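Local coordinates for protein transcriptional regulator (PDB 4YV9) that probably regulates transcription as a DNA-binding receptor for the short peptide pheromones SHP used in streptococcal quorum sensing, at residues L92-L95 and L96-Y99. Residues are numbered along the deposited sequence; the frame is centred on the assembly and turned at random.
Sequences LLKL and LEDY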
# COMPACT_ATOMS: atom_id res chain seq x y z
N LEU B 92 6.13 -28.35 4.83
CA LEU B 92 7.10 -27.29 5.13
C LEU B 92 8.47 -27.92 5.24
O LEU B 92 9.49 -27.31 4.92
CB LEU B 92 6.76 -26.55 6.42
CG LEU B 92 5.72 -25.43 6.33
CD1 LEU B 92 5.18 -25.13 7.71
CD2 LEU B 92 6.32 -24.16 5.70
N LEU B 93 8.49 -29.17 5.68
CA LEU B 93 9.73 -29.93 5.81
C LEU B 93 10.45 -30.18 4.49
O LEU B 93 11.66 -30.06 4.42
CB LEU B 93 9.45 -31.26 6.52
CG LEU B 93 9.36 -31.11 8.04
CD1 LEU B 93 9.04 -32.43 8.75
CD2 LEU B 93 10.66 -30.52 8.54
N LYS B 94 9.72 -30.54 3.44
CA LYS B 94 10.40 -30.72 2.15
C LYS B 94 10.35 -29.46 1.29
O LYS B 94 11.09 -29.36 0.30
CB LYS B 94 9.83 -31.92 1.41
CG LYS B 94 10.66 -33.17 1.70
CD LYS B 94 10.05 -34.01 2.78
CE LYS B 94 10.26 -35.49 2.46
NZ LYS B 94 9.59 -36.37 3.44
N LEU B 95 9.54 -28.50 1.69
CA LEU B 95 9.68 -27.15 1.15
C LEU B 95 11.08 -26.69 1.50
O LEU B 95 11.78 -26.07 0.70
CB LEU B 95 8.62 -26.19 1.71
CG LEU B 95 8.68 -24.75 1.20
CD1 LEU B 95 8.44 -24.72 -0.30
CD2 LEU B 95 7.66 -23.87 1.91
N LEU B 96 11.48 -27.02 2.72
CA LEU B 96 12.81 -26.74 3.23
C LEU B 96 13.91 -27.51 2.49
O LEU B 96 15.01 -26.99 2.31
CB LEU B 96 12.85 -27.06 4.73
CG LEU B 96 14.15 -26.79 5.48
CD1 LEU B 96 14.55 -25.32 5.36
CD2 LEU B 96 14.01 -27.20 6.94
N GLU B 97 13.65 -28.74 2.07
CA GLU B 97 14.65 -29.46 1.27
C GLU B 97 14.71 -28.86 -0.12
O GLU B 97 15.78 -28.77 -0.73
CB GLU B 97 14.36 -30.97 1.19
CG GLU B 97 15.44 -31.73 0.41
CD GLU B 97 15.26 -33.25 0.37
OE1 GLU B 97 14.26 -33.77 0.93
OE2 GLU B 97 16.11 -33.92 -0.24
N ASP B 98 13.56 -28.43 -0.63
CA ASP B 98 13.48 -27.79 -1.94
C ASP B 98 14.31 -26.51 -2.03
O ASP B 98 14.76 -26.14 -3.11
CB ASP B 98 12.02 -27.48 -2.28
CG ASP B 98 11.31 -28.66 -2.92
OD1 ASP B 98 12.00 -29.48 -3.55
OD2 ASP B 98 10.07 -28.76 -2.80
N TYR B 99 14.53 -25.85 -0.89
CA TYR B 99 15.22 -24.56 -0.90
C TYR B 99 16.59 -24.60 -0.24
O TYR B 99 17.13 -23.56 0.12
CB TYR B 99 14.37 -23.50 -0.21
CG TYR B 99 13.27 -22.95 -1.10
CD1 TYR B 99 12.06 -23.61 -1.21
CD2 TYR B 99 13.44 -21.77 -1.82
CE1 TYR B 99 11.05 -23.14 -2.01
CE2 TYR B 99 12.43 -21.28 -2.63
CZ TYR B 99 11.23 -21.97 -2.72
OH TYR B 99 10.20 -21.53 -3.51
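The Tyr99 ring turns its CD1 edge to the carbonyl of Leu95: the oxygen lies in the plane of the ring, 3.1 Å from Tyr99 CD1. Leu95 CD1 meets the same side of the ring, somewhat off its plane, 3.5 Å from Tyr99 CE1; the two side chains cross at a slant, an apolar contact without stacking. The ring gets there because Tyr99 CG stands beside its own backbone N (chi1 -79°), opposite the carbonyl carbon. Leu95 O also accepts a weak hydrogen bond from Tyr99 N, 3.2 Å long and only 121° at the hydrogen. Sound and weak hydrogen bonds alternate as helix 89-98 runs out: Leu96 N donates to Leu92 O at 3.0 Å and Asp98 N to Lys94 O at 2.8 Å and 154°, whereas Glu97 N to Leu93 O is weak at 3.4 Å. This is a helix C-terminus in the TPR-clan repeat domain of Rgg, packed between helices 72-85 and 103-113: Leu95 touches Val80, Leu96 touches Ile109, and Tyr99 reaches both helices through Leu76 and Ile109. The chemistry is thus divided: apolar contacts join this helix end to its neighbours, while on the exposed side Lys94 NZ and Glu97 OE1, 5.9 Å apart, make no salt bridge and probably attract only weakly.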